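Side-chain contacts in extracellular solute-binding protein family 1 (Alicyclobacillus acidocaldarius subsp. acidocaldarius, PDB 4OVJ), which probably captures a solute outside the cell and hands it to a membrane ABC transporter: residues Pro117-Ser122 / Leu290-Ser295; Ser184-Gly189 / Gln197-Ala202; Thr259-Val264 / Gln357-Ala362. All coordinates share one frame; numbering follows the deposited sequence.

Along the chain, interaction 1 opens first and spans the whole of interaction 2, while interactions 1 and 3 alternate their segments. The centre of interaction 1 is about 16 Å from that of interaction 2 and about 14 Å from that of interaction 3. Interactions 1 and 3 share the mixed sheet, through strands 293-300 and 256-260, each antiparallel to strand 128-144, and helix 350-365, whose A362 and L363 pack on interaction 1. Y291 of interaction 1 ties the three together, its OH packing on Q186 and W260. Segments 184-189 and 259-264 converge on one sulfate, probably taken up from the crystallisation liquor, that may occupy part of the solute pocket.

Interaction 1 of 3, residues Pro117-Ser122 / Leu290-Ser295; sequences PSVLKS and LYIKPS
The CG2 methyl of V119 rests on the branch point of I292, 3.8 Å from I292 CB, and this is the main apolar touch between helix 117-121 and residues 290-295. V119 CG2 also lies 3.9 Å from I292 CG1, the two side chains meeting at a slant. In I292 the ethyl arm stands anti to the carbonyl carbon (chi1 -48°) and CG2 anti to the backbone N, so that I292 CB, CG1 and CG2 are all within 4.0 Å of V119 CG2. L363 of helix 350-365 packs on both residues and extends the apolar cluster. A second touch lies one helical turn further on, where S122 OG comes within 3.7 Å of P294 CG at the rim of the proline ring. V119, S122 and P294 all lean on P133 of strand 128-144, and I292 on L136 of the same strand. Strands 128-144 and 293-300 pair antiparallel here, K293 with N137, and strand 293-300 also pairs with strand 84-87; such shared long strands are consistent with the crossover between the two lobes of the periplasmic-binding-protein fold. The S122 hydroxyl is turned back to its own helix: OG donates to V119 O at 2.7 Å, at a C=O...OG angle of 163°, and S122 N adds a bond of 3.1 Å to V119 O. That oxygen is thus gripped by two donors of S122, and the OG bond sets the rotation of the hydroxyl, whose side toward P294 touches CG and CB. Water fills in between the backbones beside the V119-I292 touch. One water accepts from I292 N at 2.9 Å and donates to S118 OG in one of that serine's two deposited conformers; another donates to I292 O at 3.0 Å and also reaches S118 O.

Interaction 2 of 3, residues Ser184-Gly189 / Gln197-Ala202; sequences SWQTFG and QHLYNA. With SO4 (sulfate ion), chain B.
L199 lies across one face of the W185 indole, its CD2 methyl 3.7 Å from the centroid of the six-membered ring and 7° off the ring normal, a CH-pi contact over the face. CD1 sits over the pyrrole side of the indole, near NE1 and CE2. Here the loop after helix 185-194 comes back against the start of that helix, which is closed by a capping box: T187 N donates to S184 OG at 3.1 Å, and S184 N to T187 OG1 at 3.2 Å. S184 OG is also 2.9 Å from sulfate O4, with O1 a second possible acceptor, the choice for its one proton not being settled. CD2 of L199 also presses on G189 CA at 3.5 Å and on F188 CD2 at 3.6 Å. With CG anti to the backbone N (chi1 -176°), the W185 ring reaches L199 with one face and Y200 with its edge, in an offset edge-to-face pair, centroids 5.8 Å apart and planes at 77°. W185 NE1 and Y200 OH are both hydrogen-bonded to D377 OD1, which probably helps to hold the two rings in place. Next to G189, L199 N donates to a water 2.9 Å away, which makes a weak bond to G189 O.

Interaction 3 of 3, residues Thr259-Val264 / Gln357-Ala362; sequences TWVNYV and QLVNEA. With SO4 (sulfate ion), chain B.
V261 points its CB toward helix 350-365, and its two methyls divide the work of reaching it. V261 CB itself stands 4.4 Å from L358 CD1. V261 CG2, anti to the backbone N, goes further and meets L358 CD1 at 3.9 Å and L358 CG at 4.1 Å, the two side chains running antiparallel alongside each other. V261 CG1, set between the backbone N and the carbonyl carbon (chi1 73°), turns toward the next helix residue and comes within 4.2 Å of V359 CG2. V261 belongs to a type I beta turn from W260 to Y263, closed by Y263 N bonding to W260 O at 3.1 Å, between strand 256-260 and helix 263-269; the contact joins the turn leaving strand 256-260 of the mixed sheet to helix 350-365, with L277 of strand 275-278 touching both V261 and L358. On the strand side of the turn, W260 stacks its ring on Y139 and its NE1 donates to sulfate O2 at 2.9 Å, almost straight at 173°, with O2 near the plane of the indole. Y139 OH bonds to the same ion, which probably came from the crystallisation liquor. With a valine at W260, the indole N-H would be gone, so sulfate O2 would probably lose its in-plane donor and Y139 the ring stacked on it. The indole also packs against Y291 from the 290-295 segment, at the indole end remote from the sulfate.

Interaction 1 of 3, residues Pro117-Ser122 / Leu290-Ser295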
loop_
_atom_site.group_PDB
_atom_site.type_symbol
_atom_site.label_atom_id
_atom_site.label_comp_id
_atom_site.label_asym_id
_atom_site.label_seq_id
_atom_site.Cartn_x
_atom_site.Cartn_y
_atom_site.Cartn_z
ATOM N N PRO A 117 6.400 -0.603 14.313
ATOM C CA PRO A 117 6.388 0.820 14.661
ATOM C C PRO A 117 6.191 1.773 13.475
ATOM O O PRO A 117 5.443 2.738 13.594
ATOM C CB PRO A 117 7.756 1.025 15.309
ATOM C CG PRO A 117 8.046 -0.286 15.928
ATOM C CD PRO A 117 7.500 -1.318 14.994
ATOM N N SER A 118 6.841 1.476 12.348
ATOM C CA SER A 118 6.738 2.316 11.150
ATOM C C SER A 118 5.309 2.380 10.647
ATOM O O SER A 118 4.855 3.437 10.192
ATOM C CB SER A 118 7.648 1.812 10.020
ATOM O OG SER A 118 7.113 0.664 9.369
ATOM N N VAL A 119 4.620 1.242 10.710
ATOM C CA VAL A 119 3.207 1.141 10.342
ATOM C C VAL A 119 2.343 1.942 11.313
ATOM O O VAL A 119 1.478 2.700 10.898
ATOM C CB VAL A 119 2.751 -0.339 10.314
ATOM C CG1 VAL A 119 1.239 -0.468 10.226
ATOM C CG2 VAL A 119 3.424 -1.072 9.160
ATOM N N LEU A 120 2.572 1.769 12.611
ATOM C CA LEU A 120 1.814 2.537 13.609
ATOM C C LEU A 120 1.945 4.050 13.432
ATOM O O LEU A 120 0.986 4.779 13.679
ATOM C CB LEU A 120 2.220 2.164 15.025
ATOM C CG LEU A 120 1.616 0.874 15.534
ATOM C CD1 LEU A 120 2.363 0.406 16.774
ATOM C CD2 LEU A 120 0.116 1.032 15.808
ATOM N N LYS A 121 3.120 4.503 13.003
ATOM C CA LYS A 121 3.385 5.925 12.815
ATOM C C LYS A 121 2.383 6.587 11.864
ATOM O O LYS A 121 2.066 7.768 12.016
ATOM C CB LYS A 121 4.813 6.125 12.300
ATOM C CG LYS A 121 5.279 7.563 12.317
ATOM C CD LYS A 121 5.326 8.114 13.731
ATOM C CE LYS A 121 6.038 9.458 13.782
ATOM N NZ LYS A 121 5.408 10.350 14.792
ATOM N N SER A 122 1.869 5.825 10.904
ATOM C CA SER A 122 0.873 6.343 9.952
ATOM C C SER A 122 -0.440 6.787 10.626
ATOM O O SER A 122 -1.178 7.581 10.062
ATOM C CB SER A 122 0.601 5.344 8.822
ATOM O OG SER A 122 -0.097 4.207 9.265
ATOM N N LEU A 290 11.435 2.116 0.902
ATOM C CA LEU A 290 10.247 1.306 1.100
ATOM C C LEU A 290 9.420 1.829 2.267
ATOM O O LEU A 290 9.958 2.237 3.290
ATOM C CB LEU A 290 10.632 -0.141 1.357
ATOM C CG LEU A 290 9.533 -1.191 1.181
ATOM C CD1 LEU A 290 9.033 -1.254 -0.260
ATOM C CD2 LEU A 290 10.063 -2.549 1.634
ATOM N N TYR A 291 8.111 1.811 2.077
ATOM C CA TYR A 291 7.132 2.080 3.127
ATOM C C TYR A 291 6.036 1.036 3.007
ATOM O O TYR A 291 5.862 0.405 1.961
ATOM C CB TYR A 291 6.517 3.474 2.982
ATOM C CG TYR A 291 5.865 3.710 1.636
ATOM C CD1 TYR A 291 6.628 4.047 0.519
ATOM C CD2 TYR A 291 4.498 3.540 1.466
ATOM C CE1 TYR A 291 6.043 4.232 -0.727
ATOM C CE2 TYR A 291 3.905 3.735 0.231
ATOM C CZ TYR A 291 4.687 4.063 -0.866
ATOM O OH TYR A 291 4.099 4.251 -2.092
ATOM N N ILE A 292 5.296 0.873 4.085
ATOM C CA ILE A 292 4.108 0.045 4.094
ATOM C C ILE A 292 2.915 0.977 3.977
ATOM O O ILE A 292 2.783 1.913 4.746
ATOM C CB ILE A 292 3.993 -0.778 5.395
ATOM C CG1 ILE A 292 5.310 -1.476 5.734
ATOM C CG2 ILE A 292 2.864 -1.785 5.274
ATOM C CD1 ILE A 292 5.848 -2.378 4.652
ATOM N N LYS A 293 2.041 0.709 3.023
ATOM C CA LYS A 293 0.859 1.533 2.833
ATOM C C LYS A 293 -0.253 0.951 3.698
ATOM O O LYS A 293 -0.591 -0.214 3.548
ATOM C CB LYS A 293 0.442 1.503 1.370
ATOM C CG LYS A 293 -0.772 2.351 1.032
ATOM C CD LYS A 293 -1.042 2.300 -0.468
ATOM C CE LYS A 293 -2.454 2.748 -0.788
ATOM N NZ LYS A 293 -2.579 4.219 -0.647
ATOM N N PRO A 294 -0.813 1.754 4.620
ATOM C CA PRO A 294 -1.974 1.294 5.372
ATOM C C PRO A 294 -3.226 1.348 4.504
ATOM O O PRO A 294 -3.536 2.389 3.913
ATOM C CB PRO A 294 -2.043 2.289 6.529
ATOM C CG PRO A 294 -1.516 3.558 5.948
ATOM C CD PRO A 294 -0.491 3.170 4.912
ATOM N N SER A 295 -3.942 0.237 4.391
ATOM C CA SER A 295 -5.116 0.220 3.531
ATOM C C SER A 295 -6.198 1.134 4.097
ATOM O O SER A 295 -6.850 1.883 3.372
ATOM C CB SER A 295 -5.660 -1.195 3.421
ATOM O OG SER A 295 -4.645 -2.046 2.927
HETATM O O HOH W 1 6.054 1.781 6.758
HETATM O O HOH W 2 3.701 3.401 7.233
#

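Interaction 2 of 3, residues Ser184-Gly189 / Gln197-Ala202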
loop_
_atom_site.group_PDB
_atom_site.type_symbol
_atom_site.label_atom_id
_atom_site.label_comp_id
_atom_site.label_asym_id
_atom_site.label_seq_id
_atom_site.Cartn_x
_atom_site.Cartn_y
_atom_site.Cartn_z
ATOM N N SER A 184 6.100 4.921 -12.886
ATOM C CA SER A 184 4.836 5.498 -12.475
ATOM C C SER A 184 5.159 6.510 -11.405
ATOM O O SER A 184 6.257 6.504 -10.825
ATOM C CB SER A 184 3.901 4.431 -11.901
ATOM O OG SER A 184 4.374 3.937 -10.648
ATOM N N TRP A 185 4.192 7.356 -11.114
ATOM C CA TRP A 185 4.360 8.368 -10.079
ATOM C C TRP A 185 4.729 7.731 -8.745
ATOM O O TRP A 185 5.631 8.217 -8.049
ATOM C CB TRP A 185 3.067 9.142 -9.980
ATOM C CG TRP A 185 2.974 10.309 -9.055
ATOM C CD1 TRP A 185 1.971 10.533 -8.172
ATOM C CD2 TRP A 185 3.829 11.460 -8.985
ATOM N NE1 TRP A 185 2.152 11.723 -7.537
ATOM C CE2 TRP A 185 3.280 12.324 -8.016
ATOM C CE3 TRP A 185 5.008 11.836 -9.627
ATOM C CZ2 TRP A 185 3.879 13.546 -7.663
ATOM C CZ3 TRP A 185 5.590 13.053 -9.300
ATOM C CH2 TRP A 185 5.023 13.895 -8.326
ATOM N N GLN A 186 4.079 6.624 -8.389
ATOM C CA GLN A 186 4.378 6.026 -7.099
ATOM C C GLN A 186 5.701 5.244 -7.087
ATOM O O GLN A 186 6.386 5.227 -6.061
ATOM C CB GLN A 186 3.190 5.211 -6.573
ATOM C CG GLN A 186 1.933 6.051 -6.292
ATOM C CD GLN A 186 2.144 7.164 -5.272
ATOM O OE1 GLN A 186 2.995 7.067 -4.390
ATOM N NE2 GLN A 186 1.365 8.234 -5.391
ATOM N N THR A 187 6.124 4.626 -8.193
ATOM C CA THR A 187 7.479 4.044 -8.156
ATOM C C THR A 187 8.540 5.143 -8.154
ATOM O O THR A 187 9.606 4.972 -7.568
ATOM C CB THR A 187 7.801 3.025 -9.260
ATOM O OG1 THR A 187 7.804 3.651 -10.546
ATOM C CG2 THR A 187 6.841 1.857 -9.226
ATOM N N PHE A 188 8.260 6.267 -8.810
ATOM C CA PHE A 188 9.137 7.406 -8.662
ATOM C C PHE A 188 9.185 7.883 -7.191
ATOM O O PHE A 188 10.241 8.264 -6.690
ATOM C CB PHE A 188 8.778 8.572 -9.587
ATOM C CG PHE A 188 9.670 9.747 -9.373
ATOM C CD1 PHE A 188 11.035 9.628 -9.573
ATOM C CD2 PHE A 188 9.171 10.939 -8.882
ATOM C CE1 PHE A 188 11.889 10.672 -9.291
ATOM C CE2 PHE A 188 10.021 11.996 -8.617
ATOM C CZ PHE A 188 11.381 11.866 -8.820
ATOM N N GLY A 189 8.047 7.844 -6.500
ATOM C CA GLY A 189 8.007 8.181 -5.085
ATOM C C GLY A 189 9.005 7.384 -4.256
ATOM O O GLY A 189 9.671 7.923 -3.388
ATOM N N GLN A 197 14.356 12.600 -0.590
ATOM C CA GLN A 197 13.348 13.530 -1.099
ATOM C C GLN A 197 11.971 12.852 -1.073
ATOM O O GLN A 197 11.819 11.738 -0.536
ATOM C CB GLN A 197 13.777 14.004 -2.490
ATOM C CG GLN A 197 15.044 14.847 -2.415
ATOM C CD GLN A 197 15.663 15.183 -3.749
ATOM O OE1 GLN A 197 15.090 14.936 -4.806
ATOM N NE2 GLN A 197 16.855 15.759 -3.702
ATOM N N HIS A 198 10.960 13.535 -1.601
ATOM C CA HIS A 198 9.583 13.054 -1.541
ATOM C C HIS A 198 8.834 13.566 -2.742
ATOM O O HIS A 198 9.226 14.566 -3.313
ATOM C CB HIS A 198 8.890 13.569 -0.270
ATOM C CG HIS A 198 9.615 13.207 0.984
ATOM N ND1 HIS A 198 10.567 14.023 1.556
ATOM C CD2 HIS A 198 9.568 12.092 1.746
ATOM C CE1 HIS A 198 11.065 13.431 2.628
ATOM N NE2 HIS A 198 10.479 12.256 2.762
ATOM N N LEU A 199 7.728 12.924 -3.108
ATOM C CA LEU A 199 6.898 13.477 -4.176
ATOM C C LEU A 199 6.503 14.918 -3.848
ATOM O O LEU A 199 6.577 15.790 -4.708
ATOM C CB LEU A 199 5.651 12.632 -4.414
ATOM C CG LEU A 199 5.937 11.207 -4.919
ATOM C CD1 LEU A 199 4.641 10.436 -5.112
ATOM C CD2 LEU A 199 6.751 11.225 -6.197
ATOM N N TYR A 200 6.078 15.148 -2.609
ATOM C CA TYR A 200 5.648 16.481 -2.168
ATOM C C TYR A 200 6.404 16.915 -0.940
ATOM O O TYR A 200 6.910 16.095 -0.184
ATOM C CB TYR A 200 4.159 16.486 -1.836
ATOM C CG TYR A 200 3.282 16.011 -2.953
ATOM C CD1 TYR A 200 2.957 16.851 -3.994
ATOM C CD2 TYR A 200 2.791 14.704 -2.982
ATOM C CE1 TYR A 200 2.157 16.429 -5.034
ATOM C CE2 TYR A 200 1.992 14.270 -4.022
ATOM C CZ TYR A 200 1.676 15.143 -5.046
ATOM O OH TYR A 200 0.882 14.741 -6.091
ATOM N N ASN A 201 6.465 18.214 -0.713
ATOM C CA ASN A 201 6.859 18.666 0.608
ATOM C C ASN A 201 5.730 18.320 1.607
ATOM O O ASN A 201 4.637 17.868 1.216
ATOM C CB ASN A 201 7.291 20.145 0.604
ATOM C CG ASN A 201 6.154 21.101 0.313
ATOM O OD1 ASN A 201 5.012 20.698 0.135
ATOM N ND2 ASN A 201 6.471 22.396 0.282
ATOM N N ALA A 202 6.004 18.473 2.894
ATOM C CA ALA A 202 5.095 17.967 3.933
ATOM C C ALA A 202 3.674 18.551 3.864
ATOM O O ALA A 202 2.697 17.849 4.146
ATOM C CB ALA A 202 5.696 18.204 5.309
HETATM S S SO4 B . 1.640 2.027 -9.233
HETATM O O1 SO4 B . 1.380 3.020 -10.295
HETATM O O2 SO4 B . 1.119 2.496 -7.924
HETATM O O3 SO4 B . 0.939 0.770 -9.566
HETATM O O4 SO4 B . 3.094 1.779 -9.170
HETATM O O HOH W 3 7.753 10.287 -1.909
#

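Interaction 3 of 3, residues Thr259-Val264 / Gln357-Ala362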
loop_
_atom_site.group_PDB
_atom_site.type_symbol
_atom_site.label_atom_id
_atom_site.label_comp_id
_atom_site.label_asym_id
_atom_site.label_seq_id
_atom_site.Cartn_x
_atom_site.Cartn_y
_atom_site.Cartn_z
ATOM N N THR A 259 5.760 -3.973 -8.558
ATOM C CA THR A 259 4.398 -3.507 -8.331
ATOM C C THR A 259 3.986 -3.824 -6.905
ATOM O O THR A 259 4.797 -4.303 -6.107
ATOM C CB THR A 259 3.423 -4.152 -9.321
ATOM O OG1 THR A 259 2.117 -3.567 -9.167
ATOM C CG2 THR A 259 3.358 -5.650 -9.097
ATOM N N TRP A 260 2.733 -3.547 -6.573
ATOM C CA TRP A 260 2.238 -3.856 -5.241
ATOM C C TRP A 260 2.162 -5.360 -5.020
ATOM O O TRP A 260 1.714 -6.117 -5.896
ATOM C CB TRP A 260 0.887 -3.201 -5.007
ATOM C CG TRP A 260 1.019 -1.732 -5.102
ATOM C CD1 TRP A 260 0.852 -0.948 -6.222
ATOM C CD2 TRP A 260 1.429 -0.858 -4.052
ATOM N NE1 TRP A 260 1.122 0.374 -5.914
ATOM C CE2 TRP A 260 1.467 0.454 -4.588
ATOM C CE3 TRP A 260 1.756 -1.051 -2.704
ATOM C CZ2 TRP A 260 1.822 1.564 -3.818
ATOM C CZ3 TRP A 260 2.108 0.064 -1.936
ATOM C CH2 TRP A 260 2.137 1.352 -2.497
ATOM N N VAL A 261 2.591 -5.791 -3.842
ATOM C CA VAL A 261 2.734 -7.208 -3.577
ATOM C C VAL A 261 1.408 -7.971 -3.672
ATOM O O VAL A 261 1.406 -9.149 -4.019
ATOM C CB VAL A 261 3.456 -7.470 -2.232
ATOM C CG1 VAL A 261 2.551 -7.164 -1.049
ATOM C CG2 VAL A 261 3.964 -8.897 -2.178
ATOM N N ASN A 262 0.296 -7.284 -3.417
ATOM C CA ASN A 262 -1.049 -7.860 -3.502
ATOM C C ASN A 262 -1.352 -8.485 -4.850
ATOM O O ASN A 262 -2.162 -9.407 -4.940
ATOM C CB ASN A 262 -2.126 -6.803 -3.174
ATOM C CG ASN A 262 -2.399 -5.831 -4.324
ATOM O OD1 ASN A 262 -1.637 -4.895 -4.559
ATOM N ND2 ASN A 262 -3.527 -6.022 -5.020
ATOM N N TYR A 263 -0.702 -7.980 -5.896
ATOM C CA TYR A 263 -0.917 -8.483 -7.242
ATOM C C TYR A 263 -0.404 -9.899 -7.465
ATOM O O TYR A 263 -0.753 -10.509 -8.477
ATOM C CB TYR A 263 -0.298 -7.549 -8.292
ATOM C CG TYR A 263 -1.118 -6.319 -8.561
ATOM C CD1 TYR A 263 -2.362 -6.415 -9.174
ATOM C CD2 TYR A 263 -0.649 -5.058 -8.233
ATOM C CE1 TYR A 263 -3.122 -5.293 -9.435
ATOM C CE2 TYR A 263 -1.410 -3.923 -8.486
ATOM C CZ TYR A 263 -2.645 -4.053 -9.086
ATOM O OH TYR A 263 -3.411 -2.949 -9.366
ATOM N N VAL A 264 0.420 -10.438 -6.556
ATOM C CA VAL A 264 0.971 -11.767 -6.807
ATOM C C VAL A 264 -0.124 -12.830 -6.934
ATOM O O VAL A 264 0.025 -13.760 -7.721
ATOM C CB VAL A 264 2.054 -12.201 -5.787
ATOM C CG1 VAL A 264 1.457 -12.461 -4.424
ATOM C CG2 VAL A 264 2.788 -13.449 -6.281
ATOM N N GLN A 357 5.287 -13.758 3.714
ATOM C CA GLN A 357 6.725 -13.830 3.963
ATOM C C GLN A 357 7.433 -12.572 3.479
ATOM O O GLN A 357 8.328 -12.060 4.135
ATOM C CB GLN A 357 7.335 -15.048 3.283
ATOM C CG GLN A 357 6.953 -16.361 3.946
ATOM C CD GLN A 357 7.379 -17.578 3.142
ATOM O OE1 GLN A 357 7.619 -17.495 1.934
ATOM N NE2 GLN A 357 7.465 -18.721 3.812
ATOM N N LEU A 358 7.038 -12.082 2.311
ATOM C CA LEU A 358 7.642 -10.865 1.775
ATOM C C LEU A 358 7.334 -9.683 2.702
ATOM O O LEU A 358 8.225 -8.890 3.023
ATOM C CB LEU A 358 7.113 -10.600 0.363
ATOM C CG LEU A 358 7.694 -9.466 -0.493
ATOM C CD1 LEU A 358 7.201 -8.098 -0.074
ATOM C CD2 LEU A 358 9.214 -9.519 -0.527
ATOM N N VAL A 359 6.085 -9.575 3.152
ATOM C CA VAL A 359 5.719 -8.456 4.028
ATOM C C VAL A 359 6.532 -8.530 5.326
ATOM O O VAL A 359 7.007 -7.518 5.810
ATOM C CB VAL A 359 4.202 -8.372 4.267
ATOM C CG1 VAL A 359 3.853 -7.311 5.301
ATOM C CG2 VAL A 359 3.479 -8.009 2.974
ATOM N N ASN A 360 6.753 -9.723 5.866
ATOM C CA ASN A 360 7.596 -9.829 7.049
ATOM C C ASN A 360 9.010 -9.278 6.823
ATOM O O ASN A 360 9.559 -8.621 7.688
ATOM C CB ASN A 360 7.638 -11.269 7.561
ATOM C CG ASN A 360 6.314 -11.710 8.177
ATOM O OD1 ASN A 360 5.444 -10.891 8.499
ATOM N ND2 ASN A 360 6.161 -13.014 8.363
ATOM N N GLU A 361 9.587 -9.518 5.652
ATOM C CA GLU A 361 10.871 -8.915 5.308
ATOM C C GLU A 361 10.777 -7.408 5.072
ATOM O O GLU A 361 11.667 -6.668 5.486
ATOM C CB GLU A 361 11.504 -9.628 4.124
ATOM C CG GLU A 361 11.865 -11.056 4.464
ATOM C CD GLU A 361 12.785 -11.141 5.675
ATOM O OE1 GLU A 361 13.818 -10.424 5.703
ATOM O OE2 GLU A 361 12.463 -11.902 6.616
ATOM N N ALA A 362 9.687 -6.961 4.448
ATOM C CA ALA A 362 9.471 -5.535 4.227
ATOM C C ALA A 362 9.399 -4.772 5.529
ATOM O O ALA A 362 9.904 -3.659 5.633
ATOM C CB ALA A 362 8.195 -5.309 3.438
HETATM S S SO4 B . 1.640 2.027 -9.233
HETATM O O1 SO4 B . 1.380 3.020 -10.295
HETATM O O2 SO4 B . 1.119 2.496 -7.924
HETATM O O3 SO4 B . 0.939 0.770 -9.566
HETATM O O4 SO4 B . 3.094 1.779 -9.170
#